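Local coordinates for hydrolase, alpha/beta hydrolase FOLD family (Staphylococcus aureus, PDB 2XMZ), which probably catalyses the formation of 2-succinyl-6-hydroxy-2,4-cyclohexadiene-1-carboxylate, a lyase step in the biosynthesis of menaquinone, at residues Phe8-Val13 and Asn42-Thr47; Leu26-Thr31 and Thr47-Gly52; Val96-Ala101 and Leu111-Thr116. All coordinates share one frame; numbering follows the deposited sequence.

Interaction 1: Phe8-Val13 and Asn42-Thr47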
ATOM      1  N   PHE A   8       6.714 -15.669   0.852  1.00 28.19           N
ATOM      2  CA  PHE A   8       6.131 -16.140   2.101  1.00 27.93           C
ATOM      3  C   PHE A   8       7.278 -16.384   3.054  1.00 28.31           C
ATOM      4  O   PHE A   8       8.263 -17.073   2.713  1.00 29.25           O
ATOM      5  CB  PHE A   8       5.351 -17.447   1.890  1.00 28.82           C
ATOM      6  CG  PHE A   8       4.645 -17.935   3.117  1.00 28.69           C
ATOM      7  CD1 PHE A   8       3.316 -17.598   3.343  1.00 27.58           C
ATOM      8  CD2 PHE A   8       5.308 -18.723   4.057  1.00 29.62           C
ATOM      9  CE1 PHE A   8       2.647 -18.038   4.477  1.00 28.52           C
ATOM     10  CE2 PHE A   8       4.642 -19.168   5.212  1.00 29.50           C
ATOM     11  CZ  PHE A   8       3.315 -18.828   5.415  1.00 29.15           C
ATOM     12  N   TYR A   9       7.145 -15.807   4.236  1.00 27.44           N
ATOM     13  CA  TYR A   9       8.126 -15.933   5.292  1.00 29.00           C
ATOM     14  C   TYR A   9       7.464 -16.681   6.436  1.00 29.80           C
ATOM     15  O   TYR A   9       6.557 -16.152   7.080  1.00 28.78           O
ATOM     16  CB  TYR A   9       8.593 -14.541   5.742  1.00 27.69           C
ATOM     17  CG  TYR A   9       9.201 -13.718   4.623  1.00 28.81           C
ATOM     18  CD1 TYR A   9      10.582 -13.771   4.365  1.00 30.74           C
ATOM     19  CD2 TYR A   9       8.406 -12.892   3.819  1.00 27.37           C
ATOM     20  CE1 TYR A   9      11.146 -13.022   3.349  1.00 31.47           C
ATOM     21  CE2 TYR A   9       8.970 -12.135   2.778  1.00 28.69           C
ATOM     22  CZ  TYR A   9      10.340 -12.208   2.562  1.00 30.85           C
ATOM     23  OH  TYR A   9      10.920 -11.468   1.565  1.00 32.75           O
ATOM     24  N   GLU A  10       7.897 -17.921   6.659  1.00 31.50           N
ATOM     25  CA  GLU A  10       7.363 -18.740   7.739  1.00 33.07           C
ATOM     26  C   GLU A  10       7.641 -18.093   9.096  1.00 32.67           C
ATOM     27  O   GLU A  10       8.768 -17.675   9.372  1.00 33.02           O
ATOM     28  CB  GLU A  10       7.997 -20.141   7.723  1.00 35.68           C
ATOM     29  CG  GLU A  10       7.214 -21.221   6.966  1.00 41.03           C
ATOM     30  CD  GLU A  10       6.035 -21.829   7.762  1.00 45.34           C
ATOM     31  OE1 GLU A  10       6.249 -22.414   8.858  1.00 47.61           O
ATOM     32  OE2 GLU A  10       4.887 -21.742   7.265  1.00 47.20           O
ATOM     33  N   ALA A  11       6.610 -18.010   9.931  1.00 31.78           N
ATOM     34  CA  ALA A  11       6.780 -17.617  11.333  1.00 32.82           C
ATOM     35  C   ALA A  11       7.747 -18.540  12.100  1.00 34.68           C
ATOM     36  O   ALA A  11       7.834 -19.740  11.826  1.00 34.51           O
ATOM     37  CB  ALA A  11       5.434 -17.575  12.042  1.00 32.79           C
ATOM     38  N   ASN A  12       8.448 -17.967  13.078  1.00 35.88           N
ATOM     39  CA  ASN A  12       9.416 -18.715  13.852  1.00 38.87           C
ATOM     40  C   ASN A  12       8.698 -19.688  14.766  1.00 39.52           C
ATOM     41  O   ASN A  12       9.290 -20.640  15.241  1.00 41.02           O
ATOM     42  CB  ASN A  12      10.329 -17.780  14.643  1.00 40.36           C
ATOM     43  CG  ASN A  12      11.217 -16.934  13.745  1.00 42.30           C
ATOM     44  OD1 ASN A  12      11.443 -17.260  12.567  1.00 43.29           O
ATOM     45  ND2 ASN A  12      11.732 -15.841  14.298  1.00 45.06           N
ATOM     46  N   VAL A  13       7.403 -19.449  14.965  1.00 38.39           N
ATOM     47  CA  VAL A  13       6.571 -20.298  15.815  1.00 39.70           C
ATOM     48  C   VAL A  13       5.312 -20.748  15.063  1.00 38.43           C
ATOM     49  O   VAL A  13       5.005 -20.211  14.002  1.00 36.82           O
ATOM     50  CB  VAL A  13       6.206 -19.581  17.155  1.00 40.41           C
ATOM     51  CG1 VAL A  13       7.473 -19.288  17.974  1.00 41.31           C
ATOM     52  CG2 VAL A  13       5.393 -18.301  16.899  1.00 38.69           C
ATOM     53  N   ASN A  42       6.256 -13.896  15.522  1.00 38.96           N
ATOM     54  CA  ASN A  42       4.926 -14.348  15.948  1.00 38.80           C
ATOM     55  C   ASN A  42       3.913 -14.521  14.813  1.00 36.06           C
ATOM     56  O   ASN A  42       2.807 -15.006  15.041  1.00 36.05           O
ATOM     57  CB  ASN A  42       4.339 -13.364  16.974  1.00 39.95           C
ATOM     58  CG  ASN A  42       5.131 -13.315  18.278  1.00 44.84           C
ATOM     59  OD1 ASN A  42       5.763 -12.302  18.591  1.00 49.19           O
ATOM     60  ND2 ASN A  42       5.096 -14.407  19.046  1.00 46.55           N
ATOM     61  N   TYR A  43       4.269 -14.089  13.605  1.00 33.77           N
ATOM     62  CA  TYR A  43       3.317 -14.053  12.487  1.00 31.01           C
ATOM     63  C   TYR A  43       3.948 -14.575  11.197  1.00 29.49           C
ATOM     64  O   TYR A  43       5.109 -14.293  10.912  1.00 28.80           O
ATOM     65  CB  TYR A  43       2.764 -12.613  12.277  1.00 30.70           C
ATOM     66  CG  TYR A  43       2.195 -11.995  13.548  1.00 33.13           C
ATOM     67  CD1 TYR A  43       0.863 -12.177  13.902  1.00 36.07           C
ATOM     68  CD2 TYR A  43       3.005 -11.258  14.418  1.00 35.06           C
ATOM     69  CE1 TYR A  43       0.347 -11.639  15.095  1.00 37.41           C
ATOM     70  CE2 TYR A  43       2.496 -10.708  15.595  1.00 39.18           C
ATOM     71  CZ  TYR A  43       1.168 -10.905  15.931  1.00 39.07           C
ATOM     72  OH  TYR A  43       0.683 -10.366  17.103  1.00 41.47           O
ATOM     73  N   HIS A  44       3.186 -15.348  10.428  1.00 28.05           N
ATOM     74  CA  HIS A  44       3.565 -15.627   9.046  1.00 26.64           C
ATOM     75  C   HIS A  44       3.476 -14.313   8.282  1.00 25.05           C
ATOM     76  O   HIS A  44       2.575 -13.509   8.523  1.00 23.56           O
ATOM     77  CB  HIS A  44       2.636 -16.648   8.399  1.00 26.13           C
ATOM     78  CG  HIS A  44       2.652 -17.987   9.068  1.00 27.23           C
ATOM     79  ND1 HIS A  44       3.760 -18.802   9.076  1.00 28.07           N
ATOM     80  CD2 HIS A  44       1.679 -18.658   9.732  1.00 25.86           C
ATOM     81  CE1 HIS A  44       3.473 -19.919   9.725  1.00 29.05           C
ATOM     82  NE2 HIS A  44       2.217 -19.857  10.130  1.00 28.65           N
ATOM     83  N   VAL A  45       4.415 -14.094   7.373  1.00 24.66           N
ATOM     84  CA  VAL A  45       4.414 -12.846   6.594  1.00 23.61           C
ATOM     85  C   VAL A  45       4.445 -13.154   5.112  1.00 23.11           C
ATOM     86  O   VAL A  45       5.239 -13.982   4.665  1.00 24.47           O
ATOM     87  CB  VAL A  45       5.602 -11.891   6.959  1.00 24.01           C
ATOM     88  CG1 VAL A  45       5.652 -10.691   5.987  1.00 22.59           C
ATOM     89  CG2 VAL A  45       5.518 -11.418   8.420  1.00 22.96           C
ATOM     90  N   ILE A  46       3.579 -12.466   4.365  1.00 21.98           N
ATOM     91  CA  ILE A  46       3.590 -12.500   2.919  1.00 21.35           C
ATOM     92  C   ILE A  46       3.806 -11.081   2.406  1.00 20.76           C
ATOM     93  O   ILE A  46       3.226 -10.121   2.906  1.00 20.31           O
ATOM     94  CB  ILE A  46       2.260 -13.028   2.326  1.00 21.13           C
ATOM     95  CG1 ILE A  46       2.048 -14.488   2.723  1.00 24.79           C
ATOM     96  CG2 ILE A  46       2.244 -12.900   0.787  1.00 21.07           C
ATOM     97  CD1 ILE A  46       0.634 -14.992   2.440  1.00 26.43           C
ATOM     98  N   THR A  47       4.659 -10.954   1.401  1.00 21.27           N
ATOM     99  CA  THR A  47       4.762  -9.695   0.700  1.00 20.07           C
ATOM    100  C   THR A  47       4.341  -9.996  -0.710  1.00 21.04           C
ATOM    101  O   THR A  47       4.646 -11.079  -1.221  1.00 22.84           O
ATOM    102  CB  THR A  47       6.191  -9.126   0.731  1.00 20.71           C
ATOM    103  OG1 THR A  47       7.091 -10.054   0.142  1.00 19.91           O
ATOM    104  CG2 THR A  47       6.628  -8.794   2.175  1.00 21.42           C
TER
HETATM  105  O   HOH W   1       9.782  -9.561   0.415  1.00 19.49           O
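Tyr9 and Val45 face each other as an antiparallel hydrogen-bonded pair, and each satisfies both backbone groups of the other. Tyr9 N donates to Val45 O at 2.7 Å. Val45 N returns a nearly straight bond to Tyr9 O, 3.0 Å long with 175° at the hydrogen. The Val45 carbonyl is also approached by the CA-H of Phe8, and it lies over one face of the Phe8 ring. Next along is the non-hydrogen-bonded pair, Phe8 with Ile46. Here Ile46 turns its backbone groups the other way, to Leu19 and Phe21 of strand 17-22. The Phe8 ring swings back over the partner strand because its CG is anti to the backbone N (chi1 -176°). Phe8 CD1 then meets Ile46 CG1 at 3.4 Å, while Phe8 CZ reaches toward the His44 ring, whose plane is turned 32° from that of Phe8.

The Tyr9 ring lies on the other face of the sheet with Val45. Its CD2 meets Val45 CG1, and Thr47 OG1 lies at the ring edge. The phenol is tied to that threonine through water: one molecule hydrogen-bonds Tyr9 OH at 2.5 Å and Thr47 OG1 at 2.7 Å.

Beyond Tyr9 the first segment leaves the strand and bends over His44. Ala11 CB sits over one face of the His44 imidazole, 3.9 Å from its centroid, a CH-pi contact. Ala11 N comes within 3.1 Å of His44 ND1. The Glu10 side chain lies alongside His44, pointing the same way. His44 NE2 makes a weak hydrogen bond to Thr15 O. Strand 6-9 is the outermost and the one antiparallel strand of this mixed sheet, in keeping with the alpha/beta hydrolase fold, which has a single antiparallel strand near one edge.

Interaction 2: Leu26-Thr31 and Thr47-Gly52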
ATOM      1  N   LEU A  26       5.834   2.977  -7.367  1.00 18.25           N
ATOM      2  CA  LEU A  26       7.256   3.232  -7.644  1.00 19.93           C
ATOM      3  C   LEU A  26       8.152   2.571  -6.604  1.00 21.14           C
ATOM      4  O   LEU A  26       9.207   3.097  -6.229  1.00 22.75           O
ATOM      5  CB  LEU A  26       7.561   4.737  -7.672  1.00 21.14           C
ATOM      6  CG  LEU A  26       7.882   5.573  -8.916  1.00 23.28           C
ATOM      7  CD1 LEU A  26       8.588   6.863  -8.479  1.00 23.09           C
ATOM      8  CD2 LEU A  26       8.711   4.869  -9.964  1.00 21.86           C
ATOM      9  N   SER A  27       7.727   1.416  -6.125  1.00 20.94           N
ATOM     10  CA  SER A  27       8.416   0.749  -5.040  1.00 21.50           C
ATOM     11  C   SER A  27       8.020  -0.691  -5.175  1.00 21.44           C
ATOM     12  O   SER A  27       7.404  -1.065  -6.168  1.00 21.73           O
ATOM     13  CB  SER A  27       7.954   1.322  -3.693  1.00 21.48           C
ATOM     14  OG  SER A  27       8.498   0.601  -2.594  1.00 23.70           O
ATOM     15  N   ASP A  28       8.407  -1.519  -4.210  1.00 20.77           N
ATOM     16  CA  ASP A  28       7.975  -2.892  -4.219  1.00 20.36           C
ATOM     17  C   ASP A  28       8.125  -3.436  -2.808  1.00 20.24           C
ATOM     18  O   ASP A  28       8.370  -2.678  -1.844  1.00 19.76           O
ATOM     19  CB  ASP A  28       8.735  -3.740  -5.281  1.00 20.24           C
ATOM     20  CG  ASP A  28      10.239  -3.649  -5.163  1.00 22.99           C
ATOM     21  OD1 ASP A  28      10.907  -3.285  -6.161  1.00 27.95           O
ATOM     22  OD2 ASP A  28      10.791  -3.956  -4.092  1.00 21.02           O
ATOM     23  N   SER A  29       8.030  -4.753  -2.708  1.00 19.99           N
ATOM     24  CA  SER A  29       8.061  -5.432  -1.419  1.00 20.45           C
ATOM     25  C   SER A  29       9.337  -5.203  -0.620  1.00 21.64           C
ATOM     26  O   SER A  29       9.333  -5.384   0.598  1.00 21.67           O
ATOM     27  CB  SER A  29       7.848  -6.912  -1.623  1.00 20.91           C
ATOM     28  OG  SER A  29       6.497  -7.121  -2.024  1.00 22.10           O
ATOM     29  N   ARG A  30      10.423  -4.823  -1.297  1.00 22.21           N
ATOM     30  CA  ARG A  30      11.659  -4.551  -0.593  1.00 24.60           C
ATOM     31  C   ARG A  30      11.522  -3.455   0.467  1.00 24.59           C
ATOM     32  O   ARG A  30      12.335  -3.417   1.379  1.00 26.18           O
ATOM     33  CB  ARG A  30      12.795  -4.174  -1.547  1.00 25.19           C
ATOM     34  CG  ARG A  30      13.412  -5.345  -2.296  1.00 24.98           C
ATOM     35  CD  ARG A  30      14.358  -4.810  -3.350  1.00 26.79           C
ATOM     36  NE  ARG A  30      13.661  -3.958  -4.309  1.00 23.89           N
ATOM     37  CZ  ARG A  30      14.256  -3.229  -5.245  1.00 24.68           C
ATOM     38  NH1 ARG A  30      15.580  -3.223  -5.343  1.00 24.30           N
ATOM     39  NH2 ARG A  30      13.514  -2.485  -6.061  1.00 24.64           N
ATOM     40  N   THR A  31      10.544  -2.560   0.322  1.00 23.82           N
ATOM     41  CA  THR A  31      10.270  -1.517   1.316  1.00 24.76           C
ATOM     42  C   THR A  31       9.987  -2.092   2.716  1.00 25.09           C
ATOM     43  O   THR A  31      10.159  -1.390   3.717  1.00 26.42           O
ATOM     44  CB  THR A  31       9.106  -0.577   0.877  1.00 24.42           C
ATOM     45  OG1 THR A  31       9.036   0.547   1.757  1.00 26.07           O
ATOM     46  CG2 THR A  31       7.750  -1.306   0.889  1.00 22.38           C
ATOM     47  N   THR A  47       4.659 -10.954   1.401  1.00 21.27           N
ATOM     48  CA  THR A  47       4.762  -9.695   0.700  1.00 20.07           C
ATOM     49  C   THR A  47       4.341  -9.996  -0.710  1.00 21.04           C
ATOM     50  O   THR A  47       4.646 -11.079  -1.221  1.00 22.84           O
ATOM     51  CB  THR A  47       6.191  -9.126   0.731  1.00 20.71           C
ATOM     52  OG1 THR A  47       7.091 -10.054   0.142  1.00 19.91           O
ATOM     53  CG2 THR A  47       6.628  -8.794   2.175  1.00 21.42           C
ATOM     54  N   ILE A  48       3.644  -9.042  -1.326  1.00 23.62           N
ATOM     55  CA  ILE A  48       3.179  -9.169  -2.697  1.00 23.73           C
ATOM     56  C   ILE A  48       3.594  -7.909  -3.472  1.00 23.09           C
ATOM     57  O   ILE A  48       3.343  -6.773  -3.039  1.00 22.93           O
ATOM     58  CB  ILE A  48       1.644  -9.327  -2.773  1.00 22.98           C
ATOM     59  CG1 ILE A  48       1.174 -10.517  -1.920  1.00 23.40           C
ATOM     60  CG2 ILE A  48       1.189  -9.505  -4.243  1.00 24.02           C
ATOM     61  CD1 ILE A  48      -0.386 -10.572  -1.746  1.00 21.05           C
ATOM     62  N   ASP A  49       4.241  -8.144  -4.598  1.00 22.36           N
ATOM     63  CA  ASP A  49       4.510  -7.111  -5.578  1.00 22.01           C
ATOM     64  C   ASP A  49       3.284  -6.920  -6.464  1.00 20.47           C
ATOM     65  O   ASP A  49       2.803  -7.872  -7.069  1.00 21.49           O
ATOM     66  CB  ASP A  49       5.718  -7.497  -6.430  1.00 21.80           C
ATOM     67  CG  ASP A  49       7.028  -7.277  -5.712  1.00 22.54           C
ATOM     68  OD1 ASP A  49       7.011  -6.628  -4.650  1.00 22.86           O
ATOM     69  OD2 ASP A  49       8.069  -7.764  -6.193  1.00 23.49           O
ATOM     70  N   LEU A  50       2.791  -5.696  -6.533  1.00 19.32           N
ATOM     71  CA  LEU A  50       1.584  -5.391  -7.284  1.00 19.14           C
ATOM     72  C   LEU A  50       1.935  -5.246  -8.779  1.00 20.03           C
ATOM     73  O   LEU A  50       3.126  -5.109  -9.135  1.00 20.14           O
ATOM     74  CB  LEU A  50       0.898  -4.131  -6.702  1.00 18.33           C
ATOM     75  CG  LEU A  50       0.298  -4.369  -5.292  1.00 19.41           C
ATOM     76  CD1 LEU A  50       0.043  -3.066  -4.518  1.00 18.17           C
ATOM     77  CD2 LEU A  50      -0.987  -5.215  -5.394  1.00 21.07           C
ATOM     78  N   PRO A  51       0.912  -5.306  -9.656  1.00 20.41           N
ATOM     79  CA  PRO A  51       1.156  -5.278 -11.096  1.00 21.23           C
ATOM     80  C   PRO A  51       2.100  -4.148 -11.515  1.00 21.24           C
ATOM     81  O   PRO A  51       1.914  -2.960 -11.123  1.00 20.38           O
ATOM     82  CB  PRO A  51      -0.237  -5.048 -11.672  1.00 21.96           C
ATOM     83  CG  PRO A  51      -1.138  -5.753 -10.680  1.00 21.30           C
ATOM     84  CD  PRO A  51      -0.530  -5.436  -9.346  1.00 20.15           C
ATOM     85  N   GLY A  52       3.089  -4.531 -12.312  1.00 22.24           N
ATOM     86  CA  GLY A  52       4.119  -3.616 -12.820  1.00 21.84           C
ATOM     87  C   GLY A  52       5.284  -3.339 -11.884  1.00 21.70           C
ATOM     88  O   GLY A  52       6.284  -2.745 -12.303  1.00 21.99           O
TER
HETATM   89  O   HOH W   2      10.204  -7.110  -4.314  1.00 18.70           O
HETATM   90  O   HOH W   3       7.094  -9.987  -2.824  1.00 19.70           O
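Ser29 grips one oxygen of Asp49 with two hydrogen bonds. Its backbone N donates to Asp49 OD1 at 2.9 Å, nearly in line with the C-O bond. Its hydroxyl donates to the same OD1 at 2.7 Å, but from above the carboxylate plane, 43° out of it. The hydroxyl can reach because Ser29 OG stands beside its own backbone N (chi1 -70°), so both donors face Asp49. Asp28 CB lies 3.4 Å from Asp49 OD1.

Water widens this first shell. One molecule donates to Ser29 OG and hydrogen-bonds Thr47 OG1, each at 3.0 Å. A second donates to Asp49 OD2 and, weakly, to Asp28 OD2. The two carboxylates come within 4.7 Å of each other, Asp28 OD2 to Asp49 OD1. The several donors around them probably ease the repulsion.

In the alpha/beta hydrolase fold, loops at the C-terminal ends of the strands line the active-site region. Here the loop after strand 17-22 meets the chain leaving strand 44-48.

Farther out, Arg30 fixes Asp28. Its guanidinium comes side-on, with Arg30 NE to Asp28 OD2 and Arg30 NH2 to Asp28 OD1, a salt bridge. Arg30 N also donates to Asp28 OD2 at 2.9 Å, on the lone pair away from the other oxygen, which makes an Asx turn. The turn overlaps the start of the 3-10 segment at Ser29. Gln179 gives Asp28 OD1 another donor, and Ser178 bonds to Arg30 NH2. Glu55 N donates to Asp49 OD2.

Interaction 3: Val96-Ala101 and Leu111-Thr116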
ATOM      1  N   VAL A  96      -5.492  -0.670  -2.964  1.00 19.62           N
ATOM      2  CA  VAL A  96      -5.740  -2.061  -3.264  1.00 18.90           C
ATOM      3  C   VAL A  96      -6.314  -2.801  -2.032  1.00 19.37           C
ATOM      4  O   VAL A  96      -7.268  -3.567  -2.175  1.00 19.67           O
ATOM      5  CB  VAL A  96      -4.476  -2.749  -3.823  1.00 18.46           C
ATOM      6  CG1 VAL A  96      -4.694  -4.254  -3.994  1.00 17.04           C
ATOM      7  CG2 VAL A  96      -4.090  -2.107  -5.143  1.00 19.58           C
ATOM      8  N   ALA A  97      -5.780  -2.549  -0.842  1.00 18.74           N
ATOM      9  CA  ALA A  97      -6.259  -3.265   0.338  1.00 19.78           C
ATOM     10  C   ALA A  97      -7.687  -2.870   0.673  1.00 20.73           C
ATOM     11  O   ALA A  97      -8.510  -3.711   1.062  1.00 22.55           O
ATOM     12  CB  ALA A  97      -5.326  -3.050   1.549  1.00 19.90           C
ATOM     13  N   LEU A  98      -8.019  -1.592   0.504  1.00 21.23           N
ATOM     14  CA  LEU A  98      -9.420  -1.178   0.725  1.00 21.60           C
ATOM     15  C   LEU A  98     -10.351  -1.833  -0.292  1.00 22.09           C
ATOM     16  O   LEU A  98     -11.404  -2.361   0.068  1.00 22.30           O
ATOM     17  CB  LEU A  98      -9.539   0.353   0.618  1.00 21.57           C
ATOM     18  CG  LEU A  98      -9.209   1.123   1.901  1.00 22.63           C
ATOM     19  CD1 LEU A  98      -9.035   2.612   1.588  1.00 23.22           C
ATOM     20  CD2 LEU A  98     -10.295   0.951   2.911  1.00 20.86           C
ATOM     21  N   TYR A  99      -9.939  -1.836  -1.567  1.00 21.58           N
ATOM     22  CA  TYR A  99     -10.745  -2.453  -2.612  1.00 22.56           C
ATOM     23  C   TYR A  99     -10.939  -3.916  -2.291  1.00 22.65           C
ATOM     24  O   TYR A  99     -12.057  -4.471  -2.437  1.00 23.93           O
ATOM     25  CB  TYR A  99     -10.113  -2.268  -4.004  1.00 22.52           C
ATOM     26  CG  TYR A  99     -11.036  -2.714  -5.116  1.00 23.16           C
ATOM     27  CD1 TYR A  99     -11.900  -1.815  -5.722  1.00 22.00           C
ATOM     28  CD2 TYR A  99     -11.065  -4.042  -5.537  1.00 24.44           C
ATOM     29  CE1 TYR A  99     -12.772  -2.209  -6.746  1.00 26.72           C
ATOM     30  CE2 TYR A  99     -11.947  -4.461  -6.565  1.00 25.88           C
ATOM     31  CZ  TYR A  99     -12.793  -3.532  -7.153  1.00 26.05           C
ATOM     32  OH  TYR A  99     -13.658  -3.910  -8.157  1.00 28.74           O
ATOM     33  N   TYR A 100      -9.870  -4.547  -1.823  1.00 21.42           N
ATOM     34  CA  TYR A 100      -9.925  -5.948  -1.536  1.00 21.43           C
ATOM     35  C   TYR A 100     -10.789  -6.249  -0.318  1.00 21.18           C
ATOM     36  O   TYR A 100     -11.518  -7.230  -0.331  1.00 21.32           O
ATOM     37  CB  TYR A 100      -8.541  -6.583  -1.359  1.00 20.56           C
ATOM     38  CG  TYR A 100      -8.641  -8.080  -1.465  1.00 23.12           C
ATOM     39  CD1 TYR A 100      -8.581  -8.716  -2.712  1.00 23.80           C
ATOM     40  CD2 TYR A 100      -8.860  -8.871  -0.326  1.00 24.74           C
ATOM     41  CE1 TYR A 100      -8.698 -10.101  -2.805  1.00 23.70           C
ATOM     42  CE2 TYR A 100      -8.969 -10.228  -0.408  1.00 25.26           C
ATOM     43  CZ  TYR A 100      -8.898 -10.841  -1.662  1.00 26.00           C
ATOM     44  OH  TYR A 100      -9.018 -12.202  -1.739  1.00 27.67           O
ATOM     45  N   ALA A 101     -10.703  -5.416   0.716  1.00 20.71           N
ATOM     46  CA  ALA A 101     -11.551  -5.581   1.911  1.00 21.93           C
ATOM     47  C   ALA A 101     -13.023  -5.550   1.554  1.00 22.90           C
ATOM     48  O   ALA A 101     -13.829  -6.200   2.212  1.00 22.41           O
ATOM     49  CB  ALA A 101     -11.247  -4.503   2.978  1.00 21.08           C
ATOM     50  N   LEU A 111      -7.630  -5.438   8.874  1.00 23.67           N
ATOM     51  CA  LEU A 111      -7.186  -4.547   7.818  1.00 21.96           C
ATOM     52  C   LEU A 111      -6.261  -3.482   8.364  1.00 21.40           C
ATOM     53  O   LEU A 111      -6.519  -2.907   9.407  1.00 21.97           O
ATOM     54  CB  LEU A 111      -8.390  -3.916   7.119  1.00 21.21           C
ATOM     55  CG  LEU A 111      -8.119  -3.012   5.914  1.00 21.73           C
ATOM     56  CD1 LEU A 111      -7.472  -3.783   4.708  1.00 16.96           C
ATOM     57  CD2 LEU A 111      -9.404  -2.312   5.502  1.00 22.14           C
ATOM     58  N   ILE A 112      -5.153  -3.233   7.672  1.00 21.41           N
ATOM     59  CA  ILE A 112      -4.254  -2.151   8.095  1.00 21.52           C
ATOM     60  C   ILE A 112      -3.947  -1.264   6.915  1.00 20.54           C
ATOM     61  O   ILE A 112      -3.570  -1.729   5.833  1.00 20.83           O
ATOM     62  CB  ILE A 112      -2.927  -2.618   8.781  1.00 21.62           C
ATOM     63  CG1 ILE A 112      -3.224  -3.523   9.967  1.00 22.65           C
ATOM     64  CG2 ILE A 112      -2.166  -1.396   9.286  1.00 20.08           C
ATOM     65  CD1 ILE A 112      -1.974  -4.293  10.542  1.00 23.81           C
ATOM     66  N   LEU A 113      -4.111   0.030   7.149  1.00 20.78           N
ATOM     67  CA  LEU A 113      -3.980   1.036   6.121  1.00 20.32           C
ATOM     68  C   LEU A 113      -2.973   2.091   6.569  1.00 21.14           C
ATOM     69  O   LEU A 113      -3.137   2.711   7.631  1.00 21.73           O
ATOM     70  CB  LEU A 113      -5.350   1.699   5.898  1.00 20.25           C
ATOM     71  CG  LEU A 113      -6.490   0.713   5.566  1.00 21.36           C
ATOM     72  CD1 LEU A 113      -7.795   1.476   5.496  1.00 24.21           C
ATOM     73  CD2 LEU A 113      -6.241  -0.010   4.257  1.00 21.20           C
ATOM     74  N   GLU A 114      -1.955   2.311   5.747  1.00 20.29           N
ATOM     75  CA  GLU A 114      -0.954   3.307   6.039  1.00 20.85           C
ATOM     76  C   GLU A 114      -0.967   4.348   4.944  1.00 20.45           C
ATOM     77  O   GLU A 114      -0.732   4.044   3.752  1.00 20.95           O
ATOM     78  CB  GLU A 114       0.452   2.698   6.155  1.00 21.01           C
ATOM     79  CG  GLU A 114       1.534   3.773   6.419  1.00 20.01           C
ATOM     80  CD  GLU A 114       2.953   3.308   6.119  1.00 22.42           C
ATOM     81  OE1 GLU A 114       3.151   2.138   5.720  1.00 21.65           O
ATOM     82  OE2 GLU A 114       3.880   4.137   6.253  1.00 22.96           O
ATOM     83  N   SER A 115      -1.254   5.574   5.337  1.00 21.61           N
ATOM     84  CA  SER A 115      -1.175   6.724   4.425  1.00 21.88           C
ATOM     85  C   SER A 115      -1.873   6.444   3.082  1.00 21.47           C
ATOM     86  O   SER A 115      -1.272   6.565   2.019  1.00 20.46           O
ATOM     87  CB  SER A 115       0.292   7.085   4.206  1.00 22.49           C
ATOM     88  OG  SER A 115       0.899   7.424   5.431  1.00 24.98           O
ATOM     89  N   THR A 116      -3.150   6.086   3.141  1.00 21.15           N
ATOM     90  CA  THR A 116      -3.866   5.735   1.914  1.00 20.87           C
ATOM     91  C   THR A 116      -5.192   6.489   1.825  1.00 22.14           C
ATOM     92  O   THR A 116      -5.523   7.317   2.699  1.00 22.54           O
ATOM     93  CB  THR A 116      -4.059   4.202   1.811  1.00 19.64           C
ATOM     94  OG1 THR A 116      -4.424   3.820   0.480  1.00 19.53           O
ATOM     95  CG2 THR A 116      -5.109   3.650   2.806  1.00 20.52           C
TER
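Ala97 sets its methyl group between two leucines of the strand. Ala97 CB is 3.9 Å from Leu111 CD1 and 4.2 Å from Leu113 CD2. Leu111 CD1 also rests against the Ala97 carbonyl oxygen, at 3.8 Å. That oxygen is already used inside the helix, where it accepts from Ala101 N. The Ala97 side chain touches the probable nucleophile elbow as well.

Leu98 starts at an angle to the strand but brings its branched end over it. Leu98 CD2 meets Leu113 CD1 at 3.6 Å, and Leu98 CG is about equally close to both methyls of Leu113. The two side chains cross at about a right angle. Leu98 CD2 also approaches Leu111 CD2 at 4.3 Å, while Leu98 CD1 faces Thr116 CG2. Thr116 OG1 hydrogen-bonds to the backbone O of Ser91, the probable nucleophile.

This is helix-on-sheet packing within a beta-alpha-beta unit. Helix 92-103 follows strand 84-90 and returns over strand 110-114. The axes of segments 96-101 and 111-114 approach to 9.0 Å, 153° apart.

One turn after Ala97, Ala101 brings its CB to Leu111 CD2, 3.8 Å away. Chi1 of -176° carries Leu111 CG toward the helix, and chi2 of 64° splits its methyls between Ala97 and Ala101. Its neighbour Ile112 turns to the other side of the sheet, against Thr86 and Phe88.

How the interactions relate
All three interactions reach the same sheet, at different depths. Interaction 1 is at its outer strand, partly buried, and relies on backbone pairing and aromatic side chains. Interaction 2 continues from the same strand 44-48, with Thr47 common to both, but the centres of the two contacts are about 18 Å apart. It is buried, yet its chemistry is polar: carboxylates, a serine and waters join the loop after strand 17-22 to the end of strand 44-48 and the chain leaving it. Interaction 3 lies deepest, its centre about 7 Å from the centre of the chain, and holds helix to strand by aliphatic packing alone. It touches interaction 2 where Leu50 CD2 meets Val96 CG1 at 4.1 Å.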